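Local atomic coordinates of sefir domain protein (Bacillus cereus F65185, PDB entry 5Y8E), a protein that probably takes part in signalling by associating with other SEFIR domains, through an alpha/beta domain related to the TIR fold. Residues V4-S9 / D21-L26; E33-R38 / K56-V61; D46-M51 / P89-N94; K96-I101 / E144-K149. All coordinates share one frame; numbering follows the deposited sequence.

Contact 1: V4-S9 / D21-L26; sequences VFISYS and DLANKL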
loop_
_atom_site.group_PDB
_atom_site.type_symbol
_atom_site.label_atom_id
_atom_site.label_comp_id
_atom_site.label_asym_id
_atom_site.label_seq_id
_atom_site.Cartn_x
_atom_site.Cartn_y
_atom_site.Cartn_z
ATOM N N VAL A 4 4.089 -8.612 3.698
ATOM C CA VAL A 4 3.409 -7.507 3.030
ATOM C C VAL A 4 2.734 -6.556 4.027
ATOM O O VAL A 4 1.845 -6.971 4.778
ATOM C CB VAL A 4 2.350 -8.065 2.050
ATOM C CG1 VAL A 4 1.590 -6.937 1.380
ATOM C CG2 VAL A 4 3.007 -8.978 1.012
ATOM N N PHE A 5 3.148 -5.286 4.041
ATOM C CA PHE A 5 2.506 -4.265 4.881
ATOM C C PHE A 5 1.433 -3.543 4.068
ATOM O O PHE A 5 1.643 -3.241 2.892
ATOM C CB PHE A 5 3.557 -3.264 5.400
ATOM C CG PHE A 5 2.971 -2.051 6.086
ATOM C CD1 PHE A 5 2.119 -2.189 7.180
ATOM C CD2 PHE A 5 3.283 -0.772 5.640
ATOM C CE1 PHE A 5 1.580 -1.075 7.809
ATOM C CE2 PHE A 5 2.750 0.352 6.262
ATOM C CZ PHE A 5 1.893 0.197 7.353
ATOM N N ILE A 6 0.281 -3.285 4.682
ATOM C CA ILE A 6 -0.776 -2.542 4.010
ATOM C C ILE A 6 -0.908 -1.159 4.630
ATOM O O ILE A 6 -1.281 -1.016 5.800
ATOM C CB ILE A 6 -2.127 -3.290 4.048
ATOM C CG1 ILE A 6 -1.981 -4.675 3.415
ATOM C CG2 ILE A 6 -3.223 -2.465 3.361
ATOM C CD1 ILE A 6 -3.287 -5.503 3.388
ATOM N N SER A 7 -0.565 -0.145 3.841
ATOM C CA SER A 7 -0.710 1.241 4.252
ATOM C C SER A 7 -2.043 1.751 3.724
ATOM O O SER A 7 -2.309 1.688 2.517
ATOM C CB SER A 7 0.447 2.077 3.694
ATOM O OG SER A 7 0.327 3.448 4.042
ATOM N N TYR A 8 -2.892 2.241 4.623
ATOM C CA TYR A 8 -4.215 2.706 4.216
ATOM C C TYR A 8 -4.759 3.729 5.191
ATOM O O TYR A 8 -4.234 3.895 6.292
ATOM C CB TYR A 8 -5.200 1.529 4.061
ATOM C CG TYR A 8 -5.626 0.858 5.357
ATOM C CD1 TYR A 8 -4.729 0.091 6.090
ATOM C CD2 TYR A 8 -6.936 0.954 5.819
ATOM C CE1 TYR A 8 -5.106 -0.534 7.258
ATOM C CE2 TYR A 8 -7.332 0.319 6.994
ATOM C CZ TYR A 8 -6.402 -0.420 7.703
ATOM O OH TYR A 8 -6.753 -1.053 8.872
ATOM N N SER A 9 -5.801 4.435 4.780
ATOM C CA SER A 9 -6.447 5.401 5.660
ATOM C C SER A 9 -7.771 4.816 6.135
ATOM O O SER A 9 -8.409 4.059 5.403
ATOM C CB SER A 9 -6.698 6.709 4.910
ATOM O OG SER A 9 -7.389 7.630 5.732
ATOM N N ASP A 21 -10.698 -7.537 4.523
ATOM C CA ASP A 21 -11.013 -8.673 3.656
ATOM C C ASP A 21 -9.829 -9.003 2.748
ATOM O O ASP A 21 -9.527 -10.174 2.508
ATOM C CB ASP A 21 -12.248 -8.379 2.786
ATOM C CG ASP A 21 -13.549 -8.380 3.565
ATOM O OD1 ASP A 21 -13.584 -8.844 4.725
ATOM O OD2 ASP A 21 -14.562 -7.910 2.998
ATOM N N LEU A 22 -9.164 -7.967 2.243
ATOM C CA LEU A 22 -7.993 -8.147 1.377
ATOM C C LEU A 22 -6.837 -8.778 2.144
ATOM O O LEU A 22 -6.177 -9.691 1.647
ATOM C CB LEU A 22 -7.550 -6.812 0.776
ATOM C CG LEU A 22 -6.411 -6.955 -0.236
ATOM C CD1 LEU A 22 -6.916 -7.714 -1.466
ATOM C CD2 LEU A 22 -5.862 -5.602 -0.616
ATOM N N ALA A 23 -6.605 -8.324 3.355
ATOM C CA ALA A 23 -5.561 -8.872 4.182
ATOM C C ALA A 23 -5.758 -10.380 4.437
ATOM O O ALA A 23 -4.893 -11.176 4.321
ATOM C CB ALA A 23 -5.511 -8.126 5.489
ATOM N N ASN A 24 -6.999 -10.718 4.750
ATOM C CA ASN A 24 -7.322 -12.103 5.031
ATOM C C ASN A 24 -7.127 -12.923 3.781
ATOM O O ASN A 24 -6.618 -13.971 3.821
ATOM C CB ASN A 24 -8.716 -12.261 5.589
ATOM C CG ASN A 24 -8.752 -12.108 7.093
ATOM O OD1 ASN A 24 -8.136 -12.818 7.790
ATOM N ND2 ASN A 24 -9.434 -11.156 7.547
ATOM N N LYS A 25 -7.568 -12.389 2.684
ATOM C CA LYS A 25 -7.517 -13.105 1.421
ATOM C C LYS A 25 -6.072 -13.411 1.014
ATOM O O LYS A 25 -5.739 -14.473 0.609
ATOM C CB LYS A 25 -8.232 -12.313 0.347
ATOM C CG LYS A 25 -8.344 -13.039 -0.979
ATOM C CD LYS A 25 -9.217 -12.320 -1.963
ATOM C CE LYS A 25 -9.375 -13.025 -3.276
ATOM N NZ LYS A 25 -10.072 -12.235 -4.300
ATOM N N LEU A 26 -5.238 -12.387 1.158
ATOM C CA LEU A 26 -3.832 -12.525 0.843
ATOM C C LEU A 26 -3.159 -13.632 1.654
ATOM O O LEU A 26 -2.372 -14.343 1.130
ATOM C CB LEU A 26 -3.070 -11.214 1.055
ATOM C CG LEU A 26 -3.299 -10.104 0.051
ATOM C CD1 LEU A 26 -2.786 -8.754 0.545
ATOM C CD2 LEU A 26 -2.773 -10.445 -1.271
#

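Contact 2: E33-R38 / K56-V61; sequences EVILDR and KIADKV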
loop_
_atom_site.group_PDB
_atom_site.type_symbol
_atom_site.label_atom_id
_atom_site.label_comp_id
_atom_site.label_asym_id
_atom_site.label_seq_id
_atom_site.Cartn_x
_atom_site.Cartn_y
_atom_site.Cartn_z
ATOM N N GLU A 33 2.623 -13.291 4.333
ATOM C CA GLU A 33 2.373 -12.782 5.672
ATOM C C GLU A 33 1.976 -11.327 5.545
ATOM O O GLU A 33 2.653 -10.561 4.858
ATOM C CB GLU A 33 3.639 -12.895 6.522
ATOM C CG GLU A 33 4.091 -14.330 6.758
ATOM C CD GLU A 33 3.147 -15.093 7.661
ATOM O OE1 GLU A 33 2.308 -14.457 8.333
ATOM O OE2 GLU A 33 3.238 -16.333 7.703
ATOM N N VAL A 34 0.875 -10.941 6.187
ATOM C CA VAL A 34 0.411 -9.559 6.097
ATOM C C VAL A 34 0.596 -8.841 7.424
ATOM O O VAL A 34 0.226 -9.359 8.487
ATOM C CB VAL A 34 -1.063 -9.454 5.613
ATOM C CG1 VAL A 34 -1.556 -8.012 5.688
ATOM C CG2 VAL A 34 -1.190 -9.971 4.192
ATOM N N ILE A 35 1.210 -7.663 7.348
ATOM C CA ILE A 35 1.325 -6.764 8.488
ATOM C C ILE A 35 0.181 -5.751 8.442
ATOM O O ILE A 35 0.152 -4.870 7.576
ATOM C CB ILE A 35 2.680 -6.014 8.478
ATOM C CG1 ILE A 35 3.840 -7.012 8.421
ATOM C CG2 ILE A 35 2.792 -5.118 9.705
ATOM C CD1 ILE A 35 5.219 -6.375 8.146
ATOM N N LEU A 36 -0.753 -5.877 9.380
ATOM C CA LEU A 36 -1.956 -5.040 9.404
ATOM C C LEU A 36 -2.133 -4.406 10.778
ATOM O O LEU A 36 -2.065 -5.100 11.799
ATOM C CB LEU A 36 -3.196 -5.881 9.052
ATOM C CG LEU A 36 -4.519 -5.119 8.920
ATOM C CD1 LEU A 36 -4.464 -4.126 7.752
ATOM C CD2 LEU A 36 -5.681 -6.096 8.756
ATOM N N ASP A 37 -2.376 -3.096 10.804
ATOM C CA ASP A 37 -2.501 -2.357 12.065
ATOM C C ASP A 37 -3.492 -2.970 13.060
ATOM O O ASP A 37 -3.210 -3.070 14.256
ATOM C CB ASP A 37 -2.830 -0.875 11.801
ATOM C CG ASP A 37 -4.100 -0.674 10.969
ATOM O OD1 ASP A 37 -4.724 -1.659 10.508
ATOM O OD2 ASP A 37 -4.472 0.502 10.756
ATOM N N ARG A 38 -4.639 -3.414 12.570
ATOM C CA ARG A 38 -5.670 -3.901 13.480
ATOM C C ARG A 38 -5.339 -5.234 14.137
ATOM O O ARG A 38 -5.762 -5.499 15.265
ATOM C CB ARG A 38 -7.018 -3.918 12.786
ATOM C CG ARG A 38 -7.405 -2.527 12.329
ATOM C CD ARG A 38 -8.634 -2.556 11.477
ATOM N NE ARG A 38 -9.800 -2.992 12.232
ATOM C CZ ARG A 38 -10.949 -3.325 11.662
ATOM N NH1 ARG A 38 -11.052 -3.283 10.343
ATOM N NH2 ARG A 38 -11.982 -3.712 12.400
ATOM N N LYS A 56 9.831 -0.547 6.724
ATOM C CA LYS A 56 11.218 -0.992 6.771
ATOM C C LYS A 56 11.343 -2.514 6.730
ATOM O O LYS A 56 12.203 -3.056 6.021
ATOM C CB LYS A 56 11.912 -0.445 8.020
ATOM C CG LYS A 56 13.357 -0.884 8.129
ATOM C CD LYS A 56 13.981 -0.450 9.442
ATOM C CE LYS A 56 15.433 -0.885 9.513
ATOM N NZ LYS A 56 16.266 -0.143 8.525
ATOM N N ILE A 57 10.483 -3.205 7.474
ATOM C CA ILE A 57 10.583 -4.665 7.565
ATOM C C ILE A 57 9.812 -5.435 6.497
ATOM O O ILE A 57 10.036 -6.633 6.312
ATOM C CB ILE A 57 10.194 -5.193 8.964
ATOM C CG1 ILE A 57 8.708 -4.959 9.245
ATOM C CG2 ILE A 57 11.090 -4.567 10.034
ATOM C CD1 ILE A 57 8.225 -5.558 10.570
ATOM N N ALA A 58 8.914 -4.764 5.784
ATOM C CA ALA A 58 8.155 -5.438 4.727
ATOM C C ALA A 58 8.982 -5.681 3.471
ATOM O O ALA A 58 9.874 -4.895 3.142
ATOM C CB ALA A 58 6.931 -4.630 4.373
ATOM N N ASP A 59 8.660 -6.754 2.758
ATOM C CA ASP A 59 9.196 -6.959 1.417
ATOM C C ASP A 59 8.422 -6.090 0.426
ATOM O O ASP A 59 8.998 -5.501 -0.496
ATOM C CB ASP A 59 9.084 -8.430 1.016
ATOM C CG ASP A 59 9.845 -9.348 1.943
ATOM O OD1 ASP A 59 11.069 -9.151 2.117
ATOM O OD2 ASP A 59 9.217 -10.261 2.509
ATOM N N LYS A 60 7.111 -6.013 0.624
ATOM C CA LYS A 60 6.256 -5.220 -0.254
ATOM C C LYS A 60 5.336 -4.363 0.596
ATOM O O LYS A 60 4.930 -4.767 1.690
ATOM C CB LYS A 60 5.432 -6.127 -1.177
ATOM C CG LYS A 60 6.249 -6.938 -2.193
ATOM C CD LYS A 60 6.908 -6.037 -3.231
ATOM C CE LYS A 60 7.409 -6.825 -4.451
ATOM N NZ LYS A 60 8.440 -7.810 -4.075
ATOM N N VAL A 61 5.005 -3.178 0.091
ATOM C CA VAL A 61 4.096 -2.274 0.790
ATOM C C VAL A 61 2.932 -1.953 -0.136
ATOM O O VAL A 61 3.114 -1.319 -1.180
ATOM C CB VAL A 61 4.800 -0.958 1.195
ATOM C CG1 VAL A 61 3.800 0.006 1.827
ATOM C CG2 VAL A 61 5.952 -1.233 2.166
#

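Contact 3: D46-M51 / P89-N94; sequences DRFEFM and PNIYNN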
loop_
_atom_site.group_PDB
_atom_site.type_symbol
_atom_site.label_atom_id
_atom_site.label_comp_id
_atom_site.label_asym_id
_atom_site.label_seq_id
_atom_site.Cartn_x
_atom_site.Cartn_y
_atom_site.Cartn_z
ATOM N N ASP A 46 0.425 5.919 17.836
ATOM C CA ASP A 46 1.581 5.111 17.441
ATOM C C ASP A 46 1.530 4.756 15.960
ATOM O O ASP A 46 2.346 3.971 15.476
ATOM C CB ASP A 46 1.639 3.805 18.247
ATOM C CG ASP A 46 1.969 4.027 19.705
ATOM O OD1 ASP A 46 2.723 4.972 20.014
ATOM O OD2 ASP A 46 1.479 3.246 20.549
ATOM N N ARG A 47 0.574 5.332 15.240
ATOM C CA ARG A 47 0.359 4.960 13.841
ATOM C C ARG A 47 1.526 5.311 12.931
ATOM O O ARG A 47 1.866 4.535 12.029
ATOM C CB ARG A 47 -0.928 5.579 13.315
ATOM C CG ARG A 47 -2.147 4.786 13.712
ATOM C CD ARG A 47 -3.406 5.541 13.418
ATOM N NE ARG A 47 -4.557 4.657 13.543
ATOM C CZ ARG A 47 -5.807 5.076 13.704
ATOM N NH1 ARG A 47 -6.077 6.374 13.768
ATOM N NH2 ARG A 47 -6.786 4.192 13.806
ATOM N N PHE A 48 2.116 6.469 13.153
ATOM C CA PHE A 48 3.266 6.873 12.338
ATOM C C PHE A 48 4.425 5.923 12.577
ATOM O O PHE A 48 4.993 5.419 11.675
ATOM C CB PHE A 48 3.680 8.311 12.637
ATOM C CG PHE A 48 4.818 8.801 11.800
ATOM C CD1 PHE A 48 4.604 9.396 10.606
ATOM C CD2 PHE A 48 6.083 8.674 12.221
ATOM C CE1 PHE A 48 5.604 9.831 9.840
ATOM C CE2 PHE A 48 7.130 9.166 11.452
ATOM C CZ PHE A 48 6.861 9.728 10.259
ATOM N N GLU A 49 4.723 5.681 13.834
ATOM C CA GLU A 49 5.813 4.785 14.173
ATOM C C GLU A 49 5.550 3.384 13.588
ATOM O O GLU A 49 6.420 2.763 13.091
ATOM C CB GLU A 49 6.041 4.704 15.669
ATOM C CG GLU A 49 7.127 3.820 16.058
ATOM C CD GLU A 49 7.401 3.806 17.583
ATOM O OE1 GLU A 49 6.901 4.681 18.256
ATOM O OE2 GLU A 49 8.086 2.903 18.065
ATOM N N PHE A 50 4.309 2.942 13.660
ATOM C CA PHE A 50 3.984 1.610 13.110
ATOM C C PHE A 50 4.194 1.584 11.596
ATOM O O PHE A 50 4.737 0.679 11.051
ATOM C CB PHE A 50 2.581 1.223 13.468
ATOM C CG PHE A 50 2.193 -0.122 12.992
ATOM C CD1 PHE A 50 2.645 -1.246 13.610
ATOM C CD2 PHE A 50 1.327 -0.261 11.924
ATOM C CE1 PHE A 50 2.250 -2.484 13.145
ATOM C CE2 PHE A 50 0.937 -1.489 11.491
ATOM C CZ PHE A 50 1.398 -2.579 12.056
ATOM N N MET A 51 3.774 2.663 10.961
ATOM C CA MET A 51 3.943 2.800 9.535
ATOM C C MET A 51 5.433 2.762 9.145
ATOM O O MET A 51 5.852 1.998 8.341
ATOM C CB MET A 51 3.291 4.085 9.032
ATOM C CG MET A 51 3.494 4.416 7.543
ATOM S SD MET A 51 2.829 6.020 6.943
ATOM C CE MET A 51 3.346 7.178 8.250
ATOM N N PRO A 89 6.270 12.190 1.818
ATOM C CA PRO A 89 7.364 12.268 0.845
ATOM C C PRO A 89 8.672 11.763 1.441
ATOM O O PRO A 89 9.406 11.042 0.768
ATOM C CB PRO A 89 7.465 13.766 0.559
ATOM C CG PRO A 89 6.058 14.257 0.736
ATOM C CD PRO A 89 5.513 13.454 1.893
ATOM N N ASN A 90 8.947 12.114 2.691
ATOM C CA ASN A 90 10.194 11.690 3.321
ATOM C C ASN A 90 10.314 10.173 3.456
ATOM O O ASN A 90 11.380 9.602 3.210
ATOM C CB ASN A 90 10.361 12.346 4.687
ATOM C CG ASN A 90 11.737 12.133 5.257
ATOM O OD1 ASN A 90 11.912 11.436 6.252
ATOM N ND2 ASN A 90 12.732 12.706 4.600
ATOM N N ILE A 91 9.226 9.523 3.860
ATOM C CA ILE A 91 9.230 8.073 3.987
ATOM C C ILE A 91 9.373 7.433 2.608
ATOM O O ILE A 91 10.179 6.520 2.421
ATOM C CB ILE A 91 7.966 7.556 4.704
ATOM C CG1 ILE A 91 7.998 7.949 6.183
ATOM C CG2 ILE A 91 7.846 6.038 4.567
ATOM C CD1 ILE A 91 6.680 7.727 6.893
ATOM N N TYR A 92 8.598 7.924 1.644
ATOM C CA TYR A 92 8.647 7.408 0.278
ATOM C C TYR A 92 10.054 7.524 -0.300
ATOM O O TYR A 92 10.560 6.587 -0.926
ATOM C CB TYR A 92 7.670 8.186 -0.612
ATOM C CG TYR A 92 7.567 7.654 -2.024
ATOM C CD1 TYR A 92 6.742 6.578 -2.313
ATOM C CD2 TYR A 92 8.291 8.229 -3.065
ATOM C CE1 TYR A 92 6.632 6.083 -3.590
ATOM C CE2 TYR A 92 8.196 7.733 -4.356
ATOM C CZ TYR A 92 7.361 6.662 -4.607
ATOM O OH TYR A 92 7.237 6.151 -5.877
ATOM N N ASN A 93 10.677 8.679 -0.087
ATOM C CA ASN A 93 11.984 8.959 -0.675
ATOM C C ASN A 93 13.078 8.066 -0.109
ATOM O O ASN A 93 14.025 7.709 -0.814
ATOM C CB ASN A 93 12.362 10.427 -0.470
ATOM C CG ASN A 93 11.546 11.371 -1.331
ATOM O OD1 ASN A 93 10.988 10.977 -2.351
ATOM N ND2 ASN A 93 11.483 12.630 -0.926
ATOM N N ASN A 94 12.944 7.721 1.167
ATOM C CA ASN A 94 13.938 6.907 1.865
ATOM C C ASN A 94 13.701 5.412 1.740
ATOM O O ASN A 94 14.396 4.612 2.370
ATOM C CB ASN A 94 13.988 7.284 3.347
ATOM C CG ASN A 94 14.848 8.496 3.601
ATOM O OD1 ASN A 94 16.074 8.406 3.607
ATOM N ND2 ASN A 94 14.211 9.643 3.805
#

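Contact 4: K96-I101 / E144-K149; sequences KQEKFI and EEPLLK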
loop_
_atom_site.group_PDB
_atom_site.type_symbol
_atom_site.label_atom_id
_atom_site.label_comp_id
_atom_site.label_asym_id
_atom_site.label_seq_id
_atom_site.Cartn_x
_atom_site.Cartn_y
_atom_site.Cartn_z
ATOM N N LYS A 96 13.202 2.097 -0.974
ATOM C CA LYS A 96 13.371 1.631 -2.347
ATOM C C LYS A 96 12.019 1.602 -3.051
ATOM O O LYS A 96 11.050 1.056 -2.512
ATOM C CB LYS A 96 14.010 0.244 -2.382
ATOM C CG LYS A 96 15.462 0.217 -1.942
ATOM C CD LYS A 96 16.076 -1.156 -2.197
ATOM C CE LYS A 96 17.576 -1.167 -1.921
ATOM N NZ LYS A 96 17.895 -0.678 -0.550
ATOM N N GLN A 97 11.961 2.206 -4.239
ATOM C CA GLN A 97 10.709 2.359 -4.986
ATOM C C GLN A 97 10.030 1.025 -5.220
ATOM O O GLN A 97 8.798 0.914 -5.168
ATOM C CB GLN A 97 10.976 2.995 -6.353
ATOM C CG GLN A 97 11.609 4.368 -6.316
ATOM C CD GLN A 97 11.718 4.984 -7.700
ATOM O OE1 GLN A 97 10.742 5.019 -8.455
ATOM N NE2 GLN A 97 12.910 5.470 -8.043
ATOM N N GLU A 98 10.855 0.017 -5.483
ATOM C CA GLU A 98 10.388 -1.317 -5.825
ATOM C C GLU A 98 9.566 -1.965 -4.711
ATOM O O GLU A 98 8.854 -2.936 -4.954
ATOM C CB GLU A 98 11.578 -2.209 -6.200
ATOM C CG GLU A 98 12.267 -1.826 -7.507
ATOM C CD GLU A 98 13.185 -0.608 -7.401
ATOM O OE1 GLU A 98 13.446 -0.120 -6.281
ATOM O OE2 GLU A 98 13.660 -0.145 -8.459
ATOM N N LYS A 99 9.645 -1.430 -3.496
ATOM C CA LYS A 99 8.825 -1.969 -2.409
ATOM C C LYS A 99 7.348 -1.659 -2.567
ATOM O O LYS A 99 6.502 -2.441 -2.129
ATOM C CB LYS A 99 9.280 -1.441 -1.043
ATOM C CG LYS A 99 10.428 -2.202 -0.419
ATOM C CD LYS A 99 10.364 -2.102 1.110
ATOM C CE LYS A 99 11.647 -2.583 1.718
ATOM N NZ LYS A 99 11.589 -2.602 3.198
ATOM N N PHE A 100 7.026 -0.520 -3.179
ATOM C CA PHE A 100 5.639 -0.050 -3.177
ATOM C C PHE A 100 4.797 -0.641 -4.299
ATOM O O PHE A 100 5.235 -0.689 -5.456
ATOM C CB PHE A 100 5.584 1.484 -3.239
ATOM C CG PHE A 100 6.234 2.163 -2.069
ATOM C CD1 PHE A 100 5.607 2.184 -0.826
ATOM C CD2 PHE A 100 7.473 2.781 -2.209
ATOM C CE1 PHE A 100 6.207 2.805 0.262
ATOM C CE2 PHE A 100 8.085 3.401 -1.135
ATOM C CZ PHE A 100 7.449 3.421 0.106
ATOM N N ILE A 101 3.601 -1.102 -3.941
ATOM C CA ILE A 101 2.582 -1.493 -4.912
ATOM C C ILE A 101 1.332 -0.661 -4.649
ATOM O O ILE A 101 0.497 -1.007 -3.801
ATOM C CB ILE A 101 2.231 -2.986 -4.819
ATOM C CG1 ILE A 101 3.479 -3.850 -4.986
ATOM C CG2 ILE A 101 1.156 -3.369 -5.864
ATOM C CD1 ILE A 101 3.226 -5.336 -4.726
ATOM N N GLU A 144 6.653 -10.959 -7.329
ATOM C CA GLU A 144 7.713 -10.525 -8.230
ATOM C C GLU A 144 8.884 -9.940 -7.434
ATOM O O GLU A 144 8.690 -9.319 -6.389
ATOM C CB GLU A 144 7.153 -9.474 -9.190
ATOM C CG GLU A 144 8.097 -9.012 -10.279
ATOM C CD GLU A 144 7.533 -7.838 -11.054
ATOM O OE1 GLU A 144 6.911 -6.948 -10.432
ATOM O OE2 GLU A 144 7.710 -7.809 -12.288
ATOM N N GLU A 145 10.101 -10.147 -7.922
ATOM C CA GLU A 145 11.277 -9.567 -7.290
ATOM C C GLU A 145 12.059 -8.743 -8.303
ATOM O O GLU A 145 13.043 -9.224 -8.868
ATOM C CB GLU A 145 12.162 -10.657 -6.687
ATOM C CG GLU A 145 11.483 -11.453 -5.577
ATOM C CD GLU A 145 12.448 -12.344 -4.819
ATOM O OE1 GLU A 145 13.417 -11.816 -4.241
ATOM O OE2 GLU A 145 12.243 -13.573 -4.808
ATOM N N PRO A 146 11.616 -7.494 -8.537
ATOM C CA PRO A 146 12.185 -6.624 -9.574
ATOM C C PRO A 146 13.616 -6.193 -9.260
ATOM O O PRO A 146 14.330 -5.773 -10.164
ATOM C CB PRO A 146 11.244 -5.410 -9.576
ATOM C CG PRO A 146 10.592 -5.420 -8.245
ATOM C CD PRO A 146 10.476 -6.859 -7.849
ATOM N N LEU A 147 14.023 -6.298 -7.999
ATOM C CA LEU A 147 15.409 -6.014 -7.614
ATOM C C LEU A 147 16.374 -7.033 -8.225
ATOM O O LEU A 147 17.575 -6.764 -8.363
ATOM C CB LEU A 147 15.550 -6.022 -6.088
ATOM C CG LEU A 147 15.601 -4.702 -5.313
ATOM C CD1 LEU A 147 15.125 -3.520 -6.154
ATOM C CD2 LEU A 147 14.817 -4.803 -3.998
ATOM N N LEU A 148 15.839 -8.198 -8.586
ATOM C CA LEU A 148 16.634 -9.302 -9.120
ATOM C C LEU A 148 16.488 -9.444 -10.634
ATOM O O LEU A 148 15.463 -9.927 -11.119
ATOM C CB LEU A 148 16.222 -10.627 -8.471
ATOM C CG LEU A 148 16.175 -10.771 -6.949
ATOM C CD1 LEU A 148 15.756 -12.181 -6.549
ATOM C CD2 LEU A 148 17.508 -10.419 -6.322
ATOM N N LYS A 149 17.514 -9.036 -11.376
ATOM C CA LYS A 149 17.548 -9.298 -12.811
ATOM C C LYS A 149 18.589 -10.363 -13.115
ATOM O O LYS A 149 19.678 -10.343 -12.547
ATOM C CB LYS A 149 17.855 -8.032 -13.582
#

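Contact 1: V4-S9 / D21-L26
Ile6 of strand 3-7 points toward Ala23 and Leu26 of helix 13-29 and meets them with its longer branch. From CB, the CG2 methyl stands anti to the backbone N and makes no contact with the helix. CG1 takes the other direction, beside the backbone N (chi1 -57°), and the extended chi2 of -179° carries CD1 straight out toward the helix. This last methyl does all the touching: Ile6 CD1 lies 4.0 Å from Ala23 CB and 4.1 Å from Ala23 CA, with Leu26 CD1 4.3 Å away, one turn further on. The two segments belong to a beta-alpha-beta unit, strand 3-7, helix 13-29 and strand 33-35, in which the helix packs on one face of the parallel strands. The main chains are well separated, with Ile6 CA 7.9 Å from Ala23 CA. That gap is bridged by the length of the isoleucine chain. Val34 of the adjacent strand also touches Ile6, Ala23 and Leu26.

Contact 2: E33-R38 / K56-V61
Ile35 and Ala58 are the closest backbone points, 7.9 Å apart between their CA atoms, at a place where segment 56-61 leaves helix 47-57 and turns into strand 60-65. Ala58 is the first residue past that helix to abandon helical angles. Across this distance the contact is made almost wholly by one methyl group. Ile35 CD1 reaches Ile57 CG1 and CD1, at 3.9 Å each, and Ala58 CB more loosely at 4.5 Å. The two isoleucine side chains cross at a slant. Ile57 starts off across the line to the strand, and chi1 of 67° with an extended chi2 turns CG1 and CD1 to Ile35. The neighbours establish the setting: Val34 faces helix 13-29, whereas Ile35 touches Phe50 and Ser54 of helix 47-57, so successive residues of strand 33-35 serve opposite faces of the sheet, as in a three-layer alpha/beta domain of TIR type. Strand 3-7 runs between strands 33-35 and 60-65, and its Phe5 packs against both Ile35 and Ala58. Ile57 lies at the exposed margin of this apolar patch, while Ala58 is buried.

Contact 3: D46-M51 / P89-N94
Ile91 of helix 89-93 projects toward helix 47-57 and places its CD1 methyl against both Phe48 and Met51. The side chains of Phe48 and Ile91 run alongside each other, pointing opposite ways, and the methyl approaches the ring obliquely, 3.8 Å from Phe48 CE1 and 3.9 Å from Phe48 CZ. Met51 instead crosses Ile91 at a slant, its CE lying 3.6 Å from Ile91 CD1. The methionine owes this position to its shape: CG stands anti to the backbone N (chi1 175°), and the chain continues extended until a bend at chi3 of 45° turns CE back toward the ring one helical turn earlier, 3.5 Å from Phe48 CD1. Phe48, Met51 and Ile91 thus form a three-way cluster of a ring and two methyl ends, to which Ile55 of helix 47-57 adds a further apolar contact on Ile91. The end of helix 89-93 is secured by polar bonds of its own. Asn94 ND2 donates to Asn90 O at 2.9 Å with a nearly straight geometry (163°), and Asn94 N reaches the same oxygen from the opposite face of its carbonyl plane. Between the helices themselves the touching atoms are all carbon; with carbon alone at the interface, the join has no polar group to pair and rests on shape fit and the exclusion of water.

Contact 4: K96-I101 / E144-K149
Glu98 packs its aliphatic stem against Pro146 and Leu147, and this is the close part of the contact. Leu147 CD1 sits 3.6 Å from Glu98 CG and 3.8 Å from Glu98 CB, so the methyl sits beside the stem, about equally far from its CB, CG and CD, where the two side chains cross at a slant. Pro146 and the same stem run alongside each other, pointing opposite ways, with Pro146 CG 3.9 Å from Glu98 CB. A bend at chi2 (77°) folds the glutamate, and its carboxylate remains near the leucine too, Glu98 OE1 being 3.8 Å from Leu147 CD1. That is a van der Waals approach of a methyl to the oxygen, not a polar bond. The looser side belongs to Lys96, whose CD comes no nearer than 4.3 Å to Leu147 CD2 as its chain runs on. All four residues are exposed, and the torsions of Leu147 (chi1 -101°, chi2 16°) lie away from the staggered values, so the conformation of this side chain is to be read with caution. Beyond them the tail fades: the Lys149 side chain is not modelled past CB, and the residue is poorly ordered. Residues 145-148 form a type I beta turn, closed by Leu148 N to Glu145 O at 3.0 Å. The arrangement is that of a C-terminal tail which, after leaving helix 131-143, lies against the 3-10 segment leading into strand 100-108 of the central mixed sheet.

Contacts 1 and 2 lie about 8 Å apart between centres and share the sheet, where Val4 N is 2.7 Å from Glu33 O in a probable hydrogen bond. Contact 1 belongs to the helix 13-29 face, whereas contacts 2 and 3 both use helix 47-57 on the other. Phe50 of segment 46-51 ties contact 3 to the other two: its CZ is 3.7 Å from Ile35 CG2 and its CE2 3.8 Å from Phe5 CE1. Contact 4 joins contact 2 through neighbouring strands, with Val61 N 2.8 Å from Lys99 O, and through its tail, with Lys60 NZ 2.8 Å from Glu144 O. Contacts 3 and 4, about 18 Å apart between centres, meet where Tyr92 stacks on Phe100.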